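Local atomic coordinates of CELL division protein FTSZ (PDB entry 4B45), a protein that binds and probably hydrolyses GTP as a tubulin-like archaeal cytoskeletal protein and takes part in the control of cell shape. Residues A[184-187]-A[188-191]; A[233-236]-A[237-240]; A[282-285]-A[286-289]; A[328-331]-A[332-336]. All coordinates share one frame; numbering follows the deposited sequence.

Contact 1 of 4, residues A[184-187]-A[188-191]; sequences EAIA and RRVG
The guanidinium of Arg-189 turns its edge to the carbonyl of Ala-185, and NH1 bonds to Ala-185 O at 3.3 Å with that oxygen standing somewhat out of the guanidinium plane. The two residues are one turn apart on alpha helix 175-196, the long central helix that in the tubulin/FtsZ fold links the GTPase domain to the C-terminal domain. Ala-185 O also receives the regular helical bond from Arg-189 N (3.2 Å), so two donors of one arginine grip it from opposite faces of its carbonyl plane. The backbone bond is almost straight, whereas the NH1 bond is bent, with an N-H...O angle of 146°. Placing CG beside the backbone N (chi1 -81°), with the chain extended from there to NE, carries CD past the same oxygen, and the turn at the last torsion (chi4 69°) brings NH1 back to it. A leucine in place of Arg-189 would probably leave Ala-185 O with its backbone donor alone and disturb the packing on Leu-225, Tyr-227 and Phe-168. The buried flank is apolar, as suits the core: Ala-187, small enough to sit close, meets Phe-22, while Ile-186 and Val-190 pack on Leu-15 and Leu-19 of helix 9-26 and on Val-163 and Leu-161 of strand 159-164. Ile-186 lies about 6 Å from the bound nucleotide, measured from its side chain. Its CG2 methyl meets CG2 of Val-190 at 3.9 Å.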
ATOM      1  N   GLU A 184       4.158  -0.538   9.980  1.00 43.11           N
ATOM      2  CA  GLU A 184       3.073  -1.076  10.779  1.00 52.35           C
ATOM      3  C   GLU A 184       1.747  -0.361  10.505  1.00 52.51           C
ATOM      4  O   GLU A 184       0.681  -0.988  10.502  1.00 46.97           O
ATOM      5  CB  GLU A 184       3.426  -1.009  12.260  1.00 60.24           C
ATOM      6  CG  GLU A 184       4.357  -2.111  12.718  1.00 75.79           C
ATOM      7  CD  GLU A 184       3.612  -3.379  13.086  1.00 97.84           C
ATOM      8  OE1 GLU A 184       2.848  -3.896  12.237  1.00106.90           O
ATOM      9  OE2 GLU A 184       3.791  -3.861  14.229  1.00104.95           O
ATOM     10  N   ALA A 185       1.813   0.949  10.280  1.00 51.22           N
ATOM     11  CA  ALA A 185       0.601   1.708  10.000  1.00 53.45           C
ATOM     12  C   ALA A 185       0.100   1.298   8.632  1.00 49.41           C
ATOM     13  O   ALA A 185      -1.103   1.157   8.408  1.00 47.20           O
ATOM     14  CB  ALA A 185       0.868   3.198  10.044  1.00 48.57           C
ATOM     15  N   ILE A 186       1.026   1.093   7.706  1.00 40.81           N
ATOM     16  CA  ILE A 186       0.618   0.729   6.359  1.00 45.34           C
ATOM     17  C   ILE A 186       0.023  -0.659   6.381  1.00 42.08           C
ATOM     18  O   ILE A 186      -1.020  -0.909   5.766  1.00 43.09           O
ATOM     19  CB  ILE A 186       1.767   0.833   5.357  1.00 49.64           C
ATOM     20  CG1 ILE A 186       2.057   2.306   5.093  1.00 50.97           C
ATOM     21  CG2 ILE A 186       1.385   0.177   4.040  1.00 47.96           C
ATOM     22  CD1 ILE A 186       0.828   3.066   4.613  1.00 53.46           C
ATOM     23  N   ALA A 187       0.660  -1.547   7.133  1.00 44.68           N
ATOM     24  CA  ALA A 187       0.176  -2.911   7.252  1.00 47.06           C
ATOM     25  C   ALA A 187      -1.266  -2.981   7.761  1.00 47.45           C
ATOM     26  O   ALA A 187      -2.077  -3.726   7.212  1.00 43.44           O
ATOM     27  CB  ALA A 187       1.081  -3.710   8.128  1.00 38.59           C
ATOM     28  N   ARG A 188      -1.577  -2.218   8.807  1.00 51.58           N
ATOM     29  CA  ARG A 188      -2.931  -2.195   9.366  1.00 51.17           C
ATOM     30  C   ARG A 188      -3.957  -1.699   8.351  1.00 49.69           C
ATOM     31  O   ARG A 188      -4.994  -2.325   8.156  1.00 50.00           O
ATOM     32  CB  ARG A 188      -2.994  -1.320  10.618  1.00 56.06           C
ATOM     33  CG  ARG A 188      -4.411  -0.962  11.029  1.00 67.35           C
ATOM     34  CD  ARG A 188      -4.465   0.405  11.708  1.00 76.99           C
ATOM     35  NE  ARG A 188      -4.312   0.313  13.158  1.00 80.37           N
ATOM     36  CZ  ARG A 188      -4.043   1.346  13.952  1.00 82.81           C
ATOM     37  NH1 ARG A 188      -3.882   2.562  13.446  1.00 81.63           N
ATOM     38  NH2 ARG A 188      -3.921   1.159  15.258  1.00 87.26           N
ATOM     39  N   ARG A 189      -3.652  -0.574   7.708  1.00 49.31           N
ATOM     40  CA  ARG A 189      -4.478  -0.020   6.635  1.00 46.47           C
ATOM     41  C   ARG A 189      -4.734  -0.978   5.478  1.00 46.66           C
ATOM     42  O   ARG A 189      -5.878  -1.183   5.072  1.00 44.58           O
ATOM     43  CB  ARG A 189      -3.826   1.238   6.059  1.00 40.73           C
ATOM     44  CG  ARG A 189      -4.076   2.474   6.862  1.00 57.15           C
ATOM     45  CD  ARG A 189      -2.988   3.479   6.609  1.00 55.29           C
ATOM     46  NE  ARG A 189      -3.177   4.733   7.338  1.00 52.88           N
ATOM     47  CZ  ARG A 189      -3.076   4.853   8.660  1.00 66.88           C
ATOM     48  NH1 ARG A 189      -2.812   3.791   9.422  1.00 71.51           N
ATOM     49  NH2 ARG A 189      -3.252   6.039   9.226  1.00 67.93           N
ATOM     50  N   VAL A 190      -3.660  -1.514   4.911  1.00 48.20           N
ATOM     51  CA  VAL A 190      -3.771  -2.402   3.758  1.00 46.88           C
ATOM     52  C   VAL A 190      -4.396  -3.727   4.163  1.00 42.79           C
ATOM     53  O   VAL A 190      -5.300  -4.226   3.489  1.00 46.70           O
ATOM     54  CB  VAL A 190      -2.406  -2.615   3.083  1.00 42.68           C
ATOM     55  CG1 VAL A 190      -2.507  -3.649   1.956  1.00 39.66           C
ATOM     56  CG2 VAL A 190      -1.878  -1.286   2.548  1.00 44.03           C
ATOM     57  N   GLY A 191      -3.933  -4.276   5.284  1.00 39.19           N
ATOM     58  CA  GLY A 191      -4.468  -5.520   5.811  1.00 34.61           C
ATOM     59  C   GLY A 191      -5.979  -5.490   6.001  1.00 48.35           C
ATOM     60  O   GLY A 191      -6.667  -6.452   5.652  1.00 47.03           O
TER

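Contact 2 of 4, residues A[233-236]-A[237-240]; sequences SPNA and EDNI
With CG beside its own backbone N (chi1 -66°), the amide of Asn-239 swings back to the main chain of Ser-233, whose OG is in turn set anti to the backbone N (chi1 170°) and faces Asp-238. The amide pairs with both main-chain polar groups of Ser-233: OD1 accepts from Ser-233 N at 2.8 Å, in its carbonyl plane and on a lone pair, and ND2 gives to Ser-233 O at 2.7 Å. Asparagine suits this place because it carries donor and acceptor side by side; ND2 bonds to Thr-276 O as well, tying in a second loop. An aspartate in its place would probably leave Ser-233 O and Thr-276 O without their donor, with a carboxylate oxygen facing Ser-233 O instead. Ser-233 OG has two roles. It accepts from Asn-235 N, forming an ST turn, and donates to Asp-238 OD2 at 2.9 Å, meeting the lone pair that points away from the other carboxylate oxygen. The same OD2 lies against CB of Asn-235, whose amide plane stands nearly perpendicular to the carboxylate. Backbone bonds from Asp-238 N to Asn-235 O (3.1 Å) and from Asn-239 N to Ala-236 O (2.9 Å) wind the chain toward helix 240-252. A network of directed bonds thus fixes the turn after strand 222-231, and the serine hydroxyl probably steadies the negative charge of Asp-238.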
ATOM      1  N   SER A 233     -19.760   4.660  20.616  1.00 50.73           N
ATOM      2  CA  SER A 233     -20.812   4.460  21.585  1.00 56.48           C
ATOM      3  C   SER A 233     -21.558   3.188  21.199  1.00 53.12           C
ATOM      4  O   SER A 233     -21.646   2.855  20.013  1.00 47.14           O
ATOM      5  CB  SER A 233     -21.764   5.654  21.576  1.00 52.34           C
ATOM      6  OG  SER A 233     -22.922   5.375  22.341  1.00 66.82           O
ATOM      7  N   PRO A 234     -22.087   2.468  22.199  1.00 52.75           N
ATOM      8  CA  PRO A 234     -22.915   1.281  21.977  1.00 59.51           C
ATOM      9  C   PRO A 234     -24.176   1.628  21.196  1.00 57.82           C
ATOM     10  O   PRO A 234     -24.709   0.781  20.486  1.00 57.55           O
ATOM     11  CB  PRO A 234     -23.300   0.853  23.396  1.00 62.24           C
ATOM     12  CG  PRO A 234     -23.127   2.080  24.225  1.00 59.22           C
ATOM     13  CD  PRO A 234     -21.947   2.771  23.633  1.00 53.54           C
ATOM     14  N   ASN A 235     -24.642   2.863  21.337  1.00 55.57           N
ATOM     15  CA  ASN A 235     -25.793   3.341  20.592  1.00 59.59           C
ATOM     16  C   ASN A 235     -25.356   3.905  19.251  1.00 56.53           C
ATOM     17  O   ASN A 235     -24.544   4.831  19.197  1.00 51.00           O
ATOM     18  CB  ASN A 235     -26.543   4.407  21.394  1.00 73.76           C
ATOM     19  CG  ASN A 235     -27.916   4.705  20.826  1.00 91.51           C
ATOM     20  OD1 ASN A 235     -28.445   3.944  20.010  1.00 97.09           O
ATOM     21  ND2 ASN A 235     -28.508   5.817  21.260  1.00 98.42           N
ATOM     22  N   ALA A 236     -25.889   3.332  18.173  1.00 53.76           N
ATOM     23  CA  ALA A 236     -25.546   3.745  16.814  1.00 47.58           C
ATOM     24  C   ALA A 236     -25.851   5.222  16.545  1.00 45.26           C
ATOM     25  O   ALA A 236     -25.066   5.903  15.903  1.00 45.33           O
ATOM     26  CB  ALA A 236     -26.261   2.861  15.797  1.00 44.14           C
ATOM     27  N   GLU A 237     -26.992   5.707  17.032  1.00 45.53           N
ATOM     28  CA  GLU A 237     -27.353   7.121  16.885  1.00 48.86           C
ATOM     29  C   GLU A 237     -26.300   8.100  17.430  1.00 50.50           C
ATOM     30  O   GLU A 237     -26.132   9.195  16.889  1.00 51.99           O
ATOM     31  CB  GLU A 237     -28.712   7.409  17.528  1.00 48.24           C
ATOM     32  CG  GLU A 237     -29.369   8.678  17.020  1.00 55.04           C
ATOM     33  CD  GLU A 237     -30.746   8.897  17.619  1.00 63.86           C
ATOM     34  OE1 GLU A 237     -30.930   8.533  18.802  1.00 70.95           O
ATOM     35  OE2 GLU A 237     -31.646   9.423  16.912  1.00 57.22           O
ATOM     36  N   ASP A 238     -25.583   7.717  18.483  1.00 50.11           N
ATOM     37  CA  ASP A 238     -24.540   8.600  19.024  1.00 54.23           C
ATOM     38  C   ASP A 238     -23.316   8.668  18.128  1.00 50.43           C
ATOM     39  O   ASP A 238     -22.440   9.498  18.345  1.00 56.11           O
ATOM     40  CB  ASP A 238     -24.064   8.152  20.403  1.00 51.96           C
ATOM     41  CG  ASP A 238     -25.156   8.140  21.422  1.00 58.37           C
ATOM     42  OD1 ASP A 238     -26.068   8.993  21.333  1.00 63.46           O
ATOM     43  OD2 ASP A 238     -25.091   7.270  22.320  1.00 61.68           O
ATOM     44  N   ASN A 239     -23.241   7.793  17.131  1.00 42.00           N
ATOM     45  CA  ASN A 239     -22.007   7.667  16.363  1.00 45.57           C
ATOM     46  C   ASN A 239     -22.108   8.299  14.989  1.00 41.12           C
ATOM     47  O   ASN A 239     -21.247   8.097  14.143  1.00 42.62           O
ATOM     48  CB  ASN A 239     -21.609   6.190  16.229  1.00 44.89           C
ATOM     49  CG  ASN A 239     -21.234   5.566  17.562  1.00 50.05           C
ATOM     50  OD1 ASN A 239     -20.605   6.208  18.403  1.00 49.55           O
ATOM     51  ND2 ASN A 239     -21.617   4.311  17.761  1.00 44.72           N
ATOM     52  N   ILE A 240     -23.181   9.034  14.754  1.00 44.41           N
ATOM     53  CA  ILE A 240     -23.378   9.636  13.440  1.00 47.00           C
ATOM     54  C   ILE A 240     -22.254  10.611  13.116  1.00 48.44           C
ATOM     55  O   ILE A 240     -21.666  10.556  12.034  1.00 45.50           O
ATOM     56  CB  ILE A 240     -24.745  10.326  13.326  1.00 40.86           C
ATOM     57  CG1 ILE A 240     -25.850   9.271  13.228  1.00 48.50           C
ATOM     58  CG2 ILE A 240     -24.771  11.211  12.097  1.00 44.21           C
ATOM     59  CD1 ILE A 240     -27.249   9.831  13.262  1.00 51.58           C
TER

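Contact 3 of 4, residues A[282-285]-A[286-289]; sequences VERA and RRWV
Trp-288 N gives a hydrogen bond of 2.9 Å to Arg-284 O, and Arg-286 N one of 3.0 Å to Val-282 O, in the i to i+4 pattern of an alpha helix. This is helix 279-293, the connection of a beta-alpha-beta crossover between strands 263-272 and 298-304. Beyond the backbone, Glu-283 forms a salt bridge with Arg-279 one turn earlier, and Arg-286 has a long, weak ion pair with Asp-302. Two arginines then lie side by side on the surface, their guanidinium planes 77° apart: Arg-284 CD sits at the edge of the Arg-287 guanidinium, and Arg-284 NE is 3.7 Å from Arg-287 NH1. Two like charges this close probably repel, an exposed position being where this costs least. On the inner flank, small and branched residues allow close packing: Ala-285 meets Val-243 and Thr-247 of helix 240-252, while Val-282 and Val-289 rest on strand 263-272. Arg-286 has CG beside its backbone N (chi1 -63°) and a chain extended to NE, which lays it alongside Val-282, both pointing the same way. Val-282 CG1 lies over one guanidinium face, 3.1 Å from its plane and shifted toward the rim, with Arg-286 NE at 3.3 Å from CG1.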
ATOM      1  N   VAL A 282     -23.513   6.549   7.791  1.00 45.51           N
ATOM      2  CA  VAL A 282     -22.875   5.923   6.632  1.00 40.06           C
ATOM      3  C   VAL A 282     -23.323   6.567   5.319  1.00 42.87           C
ATOM      4  O   VAL A 282     -22.496   6.883   4.457  1.00 44.14           O
ATOM      5  CB  VAL A 282     -23.182   4.416   6.579  1.00 47.55           C
ATOM      6  CG1 VAL A 282     -22.693   3.804   5.267  1.00 44.46           C
ATOM      7  CG2 VAL A 282     -22.537   3.717   7.755  1.00 46.10           C
ATOM      8  N   GLU A 283     -24.629   6.776   5.182  1.00 45.65           N
ATOM      9  CA  GLU A 283     -25.199   7.352   3.972  1.00 46.65           C
ATOM     10  C   GLU A 283     -24.628   8.737   3.732  1.00 42.57           C
ATOM     11  O   GLU A 283     -24.106   9.026   2.654  1.00 44.07           O
ATOM     12  CB  GLU A 283     -26.736   7.399   4.051  1.00 39.45           C
ATOM     13  CG  GLU A 283     -27.391   6.022   3.988  1.00 49.92           C
ATOM     14  CD  GLU A 283     -28.926   6.069   4.045  1.00 58.68           C
ATOM     15  OE1 GLU A 283     -29.486   7.017   4.641  1.00 60.46           O
ATOM     16  OE2 GLU A 283     -29.572   5.148   3.494  1.00 55.74           O
ATOM     17  N   ARG A 284     -24.715   9.591   4.745  1.00 40.68           N
ATOM     18  CA  ARG A 284     -24.143  10.934   4.659  1.00 40.70           C
ATOM     19  C   ARG A 284     -22.630  10.934   4.461  1.00 38.53           C
ATOM     20  O   ARG A 284     -22.104  11.782   3.728  1.00 43.33           O
ATOM     21  CB  ARG A 284     -24.526  11.760   5.889  1.00 41.30           C
ATOM     22  CG  ARG A 284     -26.033  12.022   5.955  1.00 46.85           C
ATOM     23  CD  ARG A 284     -26.486  12.903   4.793  1.00 47.61           C
ATOM     24  NE  ARG A 284     -27.922  12.788   4.555  1.00 59.25           N
ATOM     25  CZ  ARG A 284     -28.850  13.459   5.231  1.00 55.11           C
ATOM     26  NH1 ARG A 284     -28.498  14.289   6.201  1.00 49.33           N
ATOM     27  NH2 ARG A 284     -30.133  13.292   4.944  1.00 63.80           N
ATOM     28  N   ALA A 285     -21.917   9.991   5.079  1.00 36.17           N
ATOM     29  CA  ALA A 285     -20.445   9.963   4.910  1.00 45.46           C
ATOM     30  C   ALA A 285     -20.029   9.641   3.473  1.00 42.76           C
ATOM     31  O   ALA A 285     -19.121  10.262   2.925  1.00 41.57           O
ATOM     32  CB  ALA A 285     -19.783   8.996   5.883  1.00 44.47           C
ATOM     33  N   ARG A 286     -20.712   8.682   2.864  1.00 46.18           N
ATOM     34  CA  ARG A 286     -20.452   8.328   1.479  1.00 43.45           C
ATOM     35  C   ARG A 286     -20.792   9.493   0.568  1.00 46.16           C
ATOM     36  O   ARG A 286     -20.070   9.776  -0.381  1.00 44.97           O
ATOM     37  CB  ARG A 286     -21.293   7.118   1.073  1.00 47.44           C
ATOM     38  CG  ARG A 286     -20.979   5.862   1.850  1.00 44.49           C
ATOM     39  CD  ARG A 286     -21.930   4.760   1.434  1.00 48.40           C
ATOM     40  NE  ARG A 286     -21.673   3.509   2.140  1.00 52.21           N
ATOM     41  CZ  ARG A 286     -22.480   2.456   2.080  1.00 51.44           C
ATOM     42  NH1 ARG A 286     -23.581   2.526   1.349  1.00 50.12           N
ATOM     43  NH2 ARG A 286     -22.196   1.349   2.752  1.00 48.28           N
ATOM     44  N   ARG A 287     -21.916  10.154   0.843  1.00 47.87           N
ATOM     45  CA  ARG A 287     -22.350  11.265   0.008  1.00 45.71           C
ATOM     46  C   ARG A 287     -21.325  12.392   0.091  1.00 51.17           C
ATOM     47  O   ARG A 287     -20.975  13.008  -0.921  1.00 48.90           O
ATOM     48  CB  ARG A 287     -23.744  11.754   0.427  1.00 49.56           C
ATOM     49  CG  ARG A 287     -24.176  13.046  -0.241  1.00 59.03           C
ATOM     50  CD  ARG A 287     -25.665  13.295  -0.023  1.00 73.50           C
ATOM     51  NE  ARG A 287     -26.031  14.707  -0.126  1.00 85.88           N
ATOM     52  CZ  ARG A 287     -26.262  15.503   0.916  1.00 91.39           C
ATOM     53  NH1 ARG A 287     -26.171  15.033   2.156  1.00 85.29           N
ATOM     54  NH2 ARG A 287     -26.585  16.777   0.721  1.00 96.09           N
ATOM     55  N   TRP A 288     -20.846  12.656   1.305  1.00 41.26           N
ATOM     56  CA  TRP A 288     -19.760  13.615   1.490  1.00 47.00           C
ATOM     57  C   TRP A 288     -18.497  13.287   0.667  1.00 46.12           C
ATOM     58  O   TRP A 288     -17.889  14.187   0.081  1.00 44.61           O
ATOM     59  CB  TRP A 288     -19.376  13.760   2.967  1.00 45.72           C
ATOM     60  CG  TRP A 288     -18.293  14.787   3.123  1.00 45.46           C
ATOM     61  CD1 TRP A 288     -18.455  16.132   3.247  1.00 41.09           C
ATOM     62  CD2 TRP A 288     -16.884  14.551   3.113  1.00 34.91           C
ATOM     63  NE1 TRP A 288     -17.232  16.752   3.326  1.00 40.85           N
ATOM     64  CE2 TRP A 288     -16.250  15.805   3.252  1.00 41.94           C
ATOM     65  CE3 TRP A 288     -16.092  13.401   3.013  1.00 39.67           C
ATOM     66  CZ2 TRP A 288     -14.859  15.946   3.294  1.00 45.83           C
ATOM     67  CZ3 TRP A 288     -14.710  13.540   3.054  1.00 43.42           C
ATOM     68  CH2 TRP A 288     -14.108  14.804   3.193  1.00 46.63           C
ATOM     69  N   VAL A 289     -18.095  12.017   0.647  1.00 39.98           N
ATOM     70  CA  VAL A 289     -16.925  11.604  -0.141  1.00 45.46           C
ATOM     71  C   VAL A 289     -17.171  11.915  -1.610  1.00 47.45           C
ATOM     72  O   VAL A 289     -16.292  12.423  -2.284  1.00 45.18           O
ATOM     73  CB  VAL A 289     -16.574  10.099   0.045  1.00 45.04           C
ATOM     74  CG1 VAL A 289     -15.526   9.644  -0.968  1.00 42.47           C
ATOM     75  CG2 VAL A 289     -16.070   9.838   1.461  1.00 43.66           C
TER

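Contact 4 of 4, residues A[328-331]-A[332-336]; sequences FMER and AREAI
Glu-330 and Glu-334, one turn apart on the same helix, run side by side and point the same way, with Glu-330 OE2 and Glu-334 OE2 3.5 Å apart. Their carboxylate planes are turned 76° against each other. Glu-334 OE2 also lies 3.5 Å from CG of Glu-330, touching its aliphatic part as well as its carboxylate. Two like charges this near would probably repel and could raise the affinity of one carboxylate for a proton; an exposed flank, where solvent can screen them, is a tolerable place for the pair. Arg-331 may soften the effect at a distance, for its NE stands 5.0 Å from Glu-334 OE1, too far for contact.

What brings the acids together is the helix and two extended chains. Glu-330 has CG anti to the backbone N (chi1 176°), whereas Glu-334 has CG beside its own N (chi1 -73°), which lays its CG against Glu-330 O at 3.2 Å. The backbone below is regular: Glu-334 N bonds to Glu-330 O at 3.1 Å, and Ala-335 N to Arg-331 O at 2.9 Å. Ala-332, buried and small, sets its methyl against Phe-328 O and Met-329 O.

The helix, 323-340, is the last of the modelled chain and follows strand 309-319. Its apolar flank returns to the GTPase domain, where Phe-328 packs on Gln-143 and Ala-146 of helix 140-156, Ala-335 on Val-144 and Ile-336 on Arg-148.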
ATOM      1  N   PHE A 328       6.812  16.542  -5.586  1.00 55.28           N
ATOM      2  CA  PHE A 328       7.788  15.467  -5.698  1.00 53.79           C
ATOM      3  C   PHE A 328       8.399  15.375  -7.102  1.00 55.52           C
ATOM      4  O   PHE A 328       9.618  15.336  -7.249  1.00 49.97           O
ATOM      5  CB  PHE A 328       7.189  14.113  -5.272  1.00 45.78           C
ATOM      6  CG  PHE A 328       7.978  12.932  -5.763  1.00 50.19           C
ATOM      7  CD1 PHE A 328       9.240  12.664  -5.253  1.00 49.27           C
ATOM      8  CD2 PHE A 328       7.478  12.113  -6.763  1.00 54.97           C
ATOM      9  CE1 PHE A 328       9.986  11.595  -5.727  1.00 46.14           C
ATOM     10  CE2 PHE A 328       8.218  11.033  -7.235  1.00 56.09           C
ATOM     11  CZ  PHE A 328       9.480  10.784  -6.718  1.00 44.62           C
ATOM     12  N   MET A 329       7.557  15.343  -8.130  1.00 54.31           N
ATOM     13  CA  MET A 329       8.044  15.282  -9.506  1.00 57.68           C
ATOM     14  C   MET A 329       8.867  16.515  -9.893  1.00 57.51           C
ATOM     15  O   MET A 329       9.849  16.416 -10.630  1.00 60.49           O
ATOM     16  CB  MET A 329       6.881  15.084 -10.492  1.00 54.34           C
ATOM     17  CG  MET A 329       6.161  13.752 -10.354  1.00 51.37           C
ATOM     18  SD  MET A 329       7.233  12.301 -10.507  1.00 57.46           S
ATOM     19  CE  MET A 329       7.242  12.039 -12.283  1.00 58.32           C
ATOM     20  N   GLU A 330       8.463  17.673  -9.388  1.00 58.08           N
ATOM     21  CA  GLU A 330       9.135  18.934  -9.683  1.00 58.05           C
ATOM     22  C   GLU A 330      10.588  18.948  -9.206  1.00 57.37           C
ATOM     23  O   GLU A 330      11.487  19.370  -9.938  1.00 55.44           O
ATOM     24  CB  GLU A 330       8.356  20.100  -9.062  1.00 71.96           C
ATOM     25  CG  GLU A 330       9.004  21.469  -9.217  1.00 89.07           C
ATOM     26  CD  GLU A 330       8.210  22.575  -8.526  1.00103.79           C
ATOM     27  OE1 GLU A 330       6.999  22.377  -8.269  1.00108.66           O
ATOM     28  OE2 GLU A 330       8.796  23.645  -8.243  1.00108.16           O
ATOM     29  N   ARG A 331      10.827  18.480  -7.986  1.00 54.61           N
ATOM     30  CA  ARG A 331      12.182  18.504  -7.448  1.00 54.51           C
ATOM     31  C   ARG A 331      13.018  17.449  -8.152  1.00 54.89           C
ATOM     32  O   ARG A 331      14.198  17.649  -8.416  1.00 59.37           O
ATOM     33  CB  ARG A 331      12.176  18.244  -5.946  1.00 66.06           C
ATOM     34  CG  ARG A 331      11.118  19.034  -5.182  1.00 80.74           C
ATOM     35  CD  ARG A 331      11.610  20.406  -4.745  1.00 85.76           C
ATOM     36  NE  ARG A 331      10.529  21.226  -4.190  1.00 91.03           N
ATOM     37  CZ  ARG A 331       9.956  21.029  -3.001  1.00 91.25           C
ATOM     38  NH1 ARG A 331      10.347  20.025  -2.220  1.00 90.08           N
ATOM     39  NH2 ARG A 331       8.983  21.838  -2.594  1.00 87.08           N
ATOM     40  N   ALA A 332      12.394  16.319  -8.456  1.00 52.87           N
ATOM     41  CA  ALA A 332      13.081  15.244  -9.142  1.00 48.42           C
ATOM     42  C   ALA A 332      13.584  15.709 -10.506  1.00 58.56           C
ATOM     43  O   ALA A 332      14.722  15.419 -10.885  1.00 60.66           O
ATOM     44  CB  ALA A 332      12.173  14.020  -9.270  1.00 37.81           C
ATOM     45  N   ARG A 333      12.756  16.448 -11.238  1.00 55.70           N
ATOM     46  CA  ARG A 333      13.190  16.937 -12.544  1.00 61.06           C
ATOM     47  C   ARG A 333      14.275  17.997 -12.408  1.00 61.58           C
ATOM     48  O   ARG A 333      15.135  18.145 -13.280  1.00 59.62           O
ATOM     49  CB  ARG A 333      12.005  17.415 -13.399  1.00 67.91           C
ATOM     50  CG  ARG A 333      11.362  16.252 -14.153  1.00 76.78           C
ATOM     51  CD  ARG A 333      10.146  16.603 -15.012  1.00 86.83           C
ATOM     52  NE  ARG A 333       9.447  15.372 -15.392  1.00 91.93           N
ATOM     53  CZ  ARG A 333       8.409  15.302 -16.218  1.00 91.61           C
ATOM     54  NH1 ARG A 333       7.923  16.401 -16.781  1.00 99.05           N
ATOM     55  NH2 ARG A 333       7.861  14.126 -16.483  1.00 84.58           N
ATOM     56  N   GLU A 334      14.251  18.716 -11.296  1.00 61.97           N
ATOM     57  CA  GLU A 334      15.251  19.742 -11.059  1.00 63.18           C
ATOM     58  C   GLU A 334      16.593  19.109 -10.693  1.00 61.71           C
ATOM     59  O   GLU A 334      17.647  19.641 -11.024  1.00 62.03           O
ATOM     60  CB  GLU A 334      14.778  20.705  -9.974  1.00 65.91           C
ATOM     61  CG  GLU A 334      13.683  21.643 -10.443  1.00 79.34           C
ATOM     62  CD  GLU A 334      13.024  22.380  -9.298  1.00 89.01           C
ATOM     63  OE1 GLU A 334      13.477  22.201  -8.147  1.00 93.07           O
ATOM     64  OE2 GLU A 334      12.055  23.133  -9.545  1.00 93.88           O
ATOM     65  N   ALA A 335      16.549  17.969 -10.013  1.00 60.76           N
ATOM     66  CA  ALA A 335      17.770  17.235  -9.704  1.00 57.62           C
ATOM     67  C   ALA A 335      18.410  16.741 -10.991  1.00 59.87           C
ATOM     68  O   ALA A 335      19.602  16.925 -11.204  1.00 65.23           O
ATOM     69  CB  ALA A 335      17.478  16.079  -8.772  1.00 57.39           C
ATOM     70  N   ILE A 336      17.609  16.133 -11.860  1.00 65.51           N
ATOM     71  CA  ILE A 336      18.106  15.652 -13.147  1.00 71.58           C
ATOM     72  C   ILE A 336      18.704  16.768 -14.005  1.00 73.63           C
ATOM     73  O   ILE A 336      19.806  16.621 -14.535  1.00 73.87           O
ATOM     74  CB  ILE A 336      17.013  14.901 -13.925  1.00 78.54           C
ATOM     75  CG1 ILE A 336      17.009  13.439 -13.500  1.00 78.18           C
ATOM     76  CG2 ILE A 336      17.266  14.970 -15.419  1.00 82.98           C
ATOM     77  CD1 ILE A 336      18.361  12.782 -13.656  1.00 79.91           C
TER

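From the N terminus, the four contacts follow one another in series; each is a continuous local stretch, so none encloses a long loop, and none nests in or crosses another. Contact 1 lies on helix 175-196, near the middle of the molecule. Contact 2 then shapes the turn between strand 222-231 and helix 240-252, and contact 3 sits on crossover helix 279-293, which packs beside helix 240-252. These two are neighbours, nearest atoms about 6 Å apart. Contact 4, on helix 323-340, carries the chain back to helix 140-156; its centre lies about 48 Å from that of contact 2, toward the other end of the protein.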